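Transmembrane oligosaccharyl transferase (PDB 3WAJ) is an archaeal membrane protein of the STT3 oligosaccharyl transferase family, joining a helical transmembrane region to a soluble C-terminal part. Local coordinates at residues Ser691-Trp705 and Pro767-Gly779. Residues are numbered along the deposited sequence; the frame is centred on the assembly and turned at random.
Sequences SHYRMIYESDYPAEW and PSGYVKIFERVKG
R694 and E775 form a hydrogen-bonded pair of antiparallel strands 693-698 and 771-776, joined by E775 N to R694 O and R694 N to E775 O. I696 N donates to I773 O at 172° and I773 N to Y697 O equally straight; two residues thus lie opposite the single I773, a classic beta bulge.

Among charged groups, R694 lies alongside E775 and grips OE1 side-on, NE at 2.8 Å and NH2 at 2.6 Å. OE1 is within 4° of the guanidinium plane, and both nitrogens reach it from one face of the carboxylate. E855 takes R694 NH1 in a second salt bridge.

Side chains also hold backbone. S699 OG accepts from V771 N at 2.8 Å and donates to D700 O. E698 OE1 receives G769 N at 2.8 Å from above the carboxylate plane; R805 and T801 bind the same carboxylate.

Apolar packing follows the strands: I696 CD1 meets I773 CG2 (3.6 Å) beside the bulge, M695 SD makes an oblique Met-aromatic contact with F774, and P767 CB lies over one W705 face, toward the rim.

Strand 771-776 lies between 605-611 and 693-698, an outermost strand within this chain; main-chain bonds fix it, while buried R694, E775, E698 and S699 satisfy one another or backbone groups.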
# COMPACT_ATOMS: atom_id res chain seq x y z
N SER A 691 -14.33 -21.26 -21.37
CA SER A 691 -15.14 -22.44 -21.07
C SER A 691 -15.52 -22.57 -19.60
O SER A 691 -16.58 -23.11 -19.28
CB SER A 691 -14.40 -23.70 -21.49
OG SER A 691 -14.38 -23.82 -22.89
N HIS A 692 -14.65 -22.06 -18.73
CA HIS A 692 -14.70 -22.33 -17.30
C HIS A 692 -14.95 -21.08 -16.46
O HIS A 692 -14.73 -21.10 -15.25
CB HIS A 692 -13.40 -22.99 -16.86
CG HIS A 692 -13.11 -24.27 -17.57
ND1 HIS A 692 -13.81 -25.43 -17.33
CD2 HIS A 692 -12.20 -24.58 -18.53
CE1 HIS A 692 -13.35 -26.40 -18.10
NE2 HIS A 692 -12.38 -25.90 -18.85
N TYR A 693 -15.38 -20.00 -17.10
CA TYR A 693 -15.64 -18.75 -16.37
C TYR A 693 -16.93 -18.13 -16.87
O TYR A 693 -17.20 -18.18 -18.06
CB TYR A 693 -14.47 -17.76 -16.56
CG TYR A 693 -13.18 -18.33 -16.04
CD1 TYR A 693 -12.74 -18.02 -14.78
CD2 TYR A 693 -12.44 -19.23 -16.80
CE1 TYR A 693 -11.57 -18.57 -14.28
CE2 TYR A 693 -11.27 -19.80 -16.30
CZ TYR A 693 -10.85 -19.45 -15.04
OH TYR A 693 -9.69 -20.00 -14.54
N ARG A 694 -17.72 -17.57 -15.96
CA ARG A 694 -18.96 -16.86 -16.32
C ARG A 694 -19.00 -15.59 -15.51
O ARG A 694 -18.48 -15.56 -14.38
CB ARG A 694 -20.21 -17.73 -16.04
CG ARG A 694 -20.28 -18.31 -14.61
CD ARG A 694 -21.59 -19.01 -14.38
NE ARG A 694 -21.74 -19.57 -13.03
CZ ARG A 694 -22.77 -20.32 -12.64
NH1 ARG A 694 -23.74 -20.61 -13.49
NH2 ARG A 694 -22.82 -20.79 -11.41
N MET A 695 -19.57 -14.52 -16.05
CA MET A 695 -19.73 -13.32 -15.26
C MET A 695 -20.92 -13.54 -14.32
O MET A 695 -21.91 -14.17 -14.71
CB MET A 695 -19.97 -12.12 -16.18
CG MET A 695 -20.26 -10.80 -15.47
SD MET A 695 -20.01 -9.44 -16.62
CE MET A 695 -21.17 -8.34 -15.92
N ILE A 696 -20.82 -13.05 -13.09
CA ILE A 696 -21.94 -13.20 -12.16
C ILE A 696 -22.46 -11.87 -11.65
O ILE A 696 -23.58 -11.79 -11.13
CB ILE A 696 -21.60 -14.12 -10.98
CG1 ILE A 696 -20.42 -13.56 -10.19
CG2 ILE A 696 -21.31 -15.52 -11.47
CD1 ILE A 696 -20.02 -14.44 -9.01
N TYR A 697 -21.63 -10.83 -11.79
CA TYR A 697 -21.93 -9.48 -11.29
C TYR A 697 -20.99 -8.45 -11.91
O TYR A 697 -19.80 -8.72 -12.10
CB TYR A 697 -21.79 -9.46 -9.76
CG TYR A 697 -21.95 -8.11 -9.09
CD1 TYR A 697 -20.89 -7.19 -9.03
CD2 TYR A 697 -23.13 -7.76 -8.44
CE1 TYR A 697 -21.02 -5.96 -8.38
CE2 TYR A 697 -23.28 -6.53 -7.80
CZ TYR A 697 -22.22 -5.64 -7.77
OH TYR A 697 -22.36 -4.43 -7.14
N GLU A 698 -21.50 -7.26 -12.21
CA GLU A 698 -20.63 -6.10 -12.47
C GLU A 698 -21.17 -4.86 -11.76
O GLU A 698 -22.37 -4.77 -11.48
CB GLU A 698 -20.47 -5.80 -13.97
CG GLU A 698 -21.72 -5.21 -14.65
CD GLU A 698 -21.46 -4.77 -16.10
OE1 GLU A 698 -20.28 -4.58 -16.49
OE2 GLU A 698 -22.44 -4.60 -16.87
N SER A 699 -20.29 -3.92 -11.45
CA SER A 699 -20.67 -2.67 -10.82
C SER A 699 -21.15 -1.69 -11.87
O SER A 699 -21.16 -1.98 -13.06
CB SER A 699 -19.47 -2.04 -10.15
OG SER A 699 -18.49 -1.71 -11.12
N ASP A 700 -21.50 -0.50 -11.39
CA ASP A 700 -21.79 0.64 -12.23
C ASP A 700 -20.57 1.04 -13.09
O ASP A 700 -19.45 0.57 -12.87
CB ASP A 700 -22.21 1.80 -11.33
CG ASP A 700 -23.18 2.73 -12.02
OD1 ASP A 700 -23.31 2.64 -13.26
OD2 ASP A 700 -23.80 3.56 -11.30
N TYR A 701 -20.81 1.92 -14.07
CA TYR A 701 -19.78 2.37 -15.01
C TYR A 701 -18.72 3.23 -14.33
O TYR A 701 -18.96 3.77 -13.24
CB TYR A 701 -20.43 3.20 -16.13
CG TYR A 701 -21.29 2.39 -17.07
CD1 TYR A 701 -20.71 1.60 -18.05
CD2 TYR A 701 -22.69 2.43 -16.98
CE1 TYR A 701 -21.48 0.86 -18.91
CE2 TYR A 701 -23.48 1.68 -17.85
CZ TYR A 701 -22.86 0.90 -18.81
OH TYR A 701 -23.60 0.15 -19.69
N PRO A 702 -17.54 3.37 -14.97
CA PRO A 702 -16.65 4.47 -14.53
C PRO A 702 -17.42 5.80 -14.58
O PRO A 702 -18.28 5.98 -15.45
CB PRO A 702 -15.52 4.47 -15.57
CG PRO A 702 -15.86 3.39 -16.60
CD PRO A 702 -16.88 2.48 -15.94
N ALA A 703 -17.10 6.70 -13.66
CA ALA A 703 -17.84 7.95 -13.48
C ALA A 703 -18.12 8.74 -14.78
O ALA A 703 -19.25 9.18 -15.01
CB ALA A 703 -17.11 8.84 -12.46
N GLU A 704 -17.09 8.94 -15.60
CA GLU A 704 -17.20 9.81 -16.76
C GLU A 704 -18.21 9.29 -17.76
O GLU A 704 -18.90 10.07 -18.41
CB GLU A 704 -15.83 10.05 -17.42
CG GLU A 704 -15.25 8.81 -18.11
CD GLU A 704 -14.46 7.85 -17.19
OE1 GLU A 704 -14.31 8.14 -15.95
OE2 GLU A 704 -13.98 6.82 -17.73
N TRP A 705 -18.32 7.97 -17.86
CA TRP A 705 -19.28 7.36 -18.78
C TRP A 705 -20.69 7.29 -18.20
O TRP A 705 -21.69 7.36 -18.92
CB TRP A 705 -18.77 6.01 -19.30
CG TRP A 705 -17.79 6.23 -20.43
CD1 TRP A 705 -16.43 6.31 -20.35
CD2 TRP A 705 -18.12 6.46 -21.81
NE1 TRP A 705 -15.89 6.56 -21.59
CE2 TRP A 705 -16.90 6.66 -22.50
CE3 TRP A 705 -19.32 6.51 -22.53
CZ2 TRP A 705 -16.85 6.91 -23.89
CZ3 TRP A 705 -19.28 6.76 -23.90
CH2 TRP A 705 -18.05 6.95 -24.57
N PRO A 767 -18.75 1.11 -23.13
CA PRO A 767 -18.08 0.97 -21.83
C PRO A 767 -18.75 -0.16 -21.05
O PRO A 767 -19.64 -0.81 -21.58
CB PRO A 767 -18.32 2.33 -21.16
CG PRO A 767 -19.65 2.79 -21.70
CD PRO A 767 -19.68 2.26 -23.15
N SER A 768 -18.32 -0.40 -19.81
CA SER A 768 -18.80 -1.54 -19.03
C SER A 768 -18.50 -1.25 -17.57
O SER A 768 -17.92 -0.20 -17.23
CB SER A 768 -18.08 -2.81 -19.47
OG SER A 768 -16.72 -2.78 -19.02
N GLY A 769 -18.89 -2.18 -16.69
CA GLY A 769 -18.71 -1.96 -15.26
C GLY A 769 -17.24 -1.82 -14.87
O GLY A 769 -16.36 -2.56 -15.37
N TYR A 770 -16.99 -0.87 -13.97
CA TYR A 770 -15.65 -0.66 -13.40
C TYR A 770 -15.11 -1.96 -12.78
O TYR A 770 -13.95 -2.33 -13.00
CB TYR A 770 -15.74 0.42 -12.32
CG TYR A 770 -14.42 1.04 -11.90
CD1 TYR A 770 -14.13 2.36 -12.20
CD2 TYR A 770 -13.47 0.31 -11.17
CE1 TYR A 770 -12.94 2.95 -11.79
CE2 TYR A 770 -12.27 0.89 -10.78
CZ TYR A 770 -12.01 2.21 -11.10
OH TYR A 770 -10.84 2.80 -10.73
N VAL A 771 -15.95 -2.63 -12.01
CA VAL A 771 -15.57 -3.88 -11.36
C VAL A 771 -16.43 -5.02 -11.88
O VAL A 771 -17.65 -4.88 -11.98
CB VAL A 771 -15.72 -3.80 -9.83
CG1 VAL A 771 -15.22 -5.09 -9.18
CG2 VAL A 771 -14.96 -2.62 -9.29
N LYS A 772 -15.80 -6.14 -12.23
CA LYS A 772 -16.52 -7.33 -12.69
C LYS A 772 -16.11 -8.55 -11.89
O LYS A 772 -14.94 -8.72 -11.57
CB LYS A 772 -16.30 -7.57 -14.19
CG LYS A 772 -16.92 -6.51 -15.07
CD LYS A 772 -16.47 -6.71 -16.50
CE LYS A 772 -16.66 -5.45 -17.32
NZ LYS A 772 -16.53 -5.76 -18.76
N ILE A 773 -17.08 -9.40 -11.56
CA ILE A 773 -16.81 -10.63 -10.83
C ILE A 773 -17.17 -11.85 -11.69
O ILE A 773 -18.26 -11.92 -12.26
CB ILE A 773 -17.62 -10.68 -9.53
CG1 ILE A 773 -17.26 -9.49 -8.66
CG2 ILE A 773 -17.38 -11.97 -8.77
CD1 ILE A 773 -18.11 -9.39 -7.40
N PHE A 774 -16.26 -12.80 -11.77
CA PHE A 774 -16.52 -14.03 -12.50
C PHE A 774 -16.43 -15.24 -11.56
O PHE A 774 -15.72 -15.20 -10.54
CB PHE A 774 -15.51 -14.19 -13.62
CG PHE A 774 -15.52 -13.05 -14.61
CD1 PHE A 774 -16.19 -13.18 -15.83
CD2 PHE A 774 -14.87 -11.85 -14.33
CE1 PHE A 774 -16.23 -12.13 -16.75
CE2 PHE A 774 -14.89 -10.79 -15.26
CZ PHE A 774 -15.58 -10.94 -16.47
N GLU A 775 -17.15 -16.31 -11.90
CA GLU A 775 -17.06 -17.56 -11.16
C GLU A 775 -16.34 -18.60 -12.00
O GLU A 775 -16.67 -18.81 -13.17
CB GLU A 775 -18.45 -18.10 -10.79
CG GLU A 775 -18.38 -19.36 -9.93
CD GLU A 775 -19.74 -19.97 -9.65
OE1 GLU A 775 -20.71 -19.65 -10.39
OE2 GLU A 775 -19.84 -20.79 -8.70
N ARG A 776 -15.35 -19.25 -11.39
CA ARG A 776 -14.70 -20.37 -12.05
C ARG A 776 -15.57 -21.61 -11.86
O ARG A 776 -16.06 -21.89 -10.77
CB ARG A 776 -13.29 -20.60 -11.50
CG ARG A 776 -12.59 -21.79 -12.10
CD ARG A 776 -11.09 -21.80 -11.82
NE ARG A 776 -10.52 -23.03 -12.36
CZ ARG A 776 -10.18 -24.09 -11.63
NH1 ARG A 776 -10.29 -24.05 -10.31
NH2 ARG A 776 -9.71 -25.19 -12.23
N VAL A 777 -15.75 -22.36 -12.94
CA VAL A 777 -16.82 -23.32 -13.04
C VAL A 777 -16.35 -24.50 -13.89
O VAL A 777 -15.56 -24.30 -14.82
CB VAL A 777 -18.04 -22.60 -13.69
CG1 VAL A 777 -18.53 -23.32 -14.92
CG2 VAL A 777 -19.13 -22.36 -12.68
N LYS A 778 -16.80 -25.71 -13.58
CA LYS A 778 -16.44 -26.88 -14.39
C LYS A 778 -16.92 -26.71 -15.82
O LYS A 778 -16.13 -26.79 -16.76
CB LYS A 778 -17.01 -28.17 -13.80
CG LYS A 778 -16.03 -28.96 -12.94
CD LYS A 778 -16.74 -29.98 -12.06
CE LYS A 778 -15.76 -30.75 -11.20
NZ LYS A 778 -14.68 -29.85 -10.68
N GLY A 779 -18.23 -26.48 -15.98
CA GLY A 779 -18.84 -26.25 -17.28
C GLY A 779 -19.55 -27.49 -17.80
O GLY A 779 -19.02 -28.60 -17.68
O HOH W 1 -22.52 -0.15 -22.34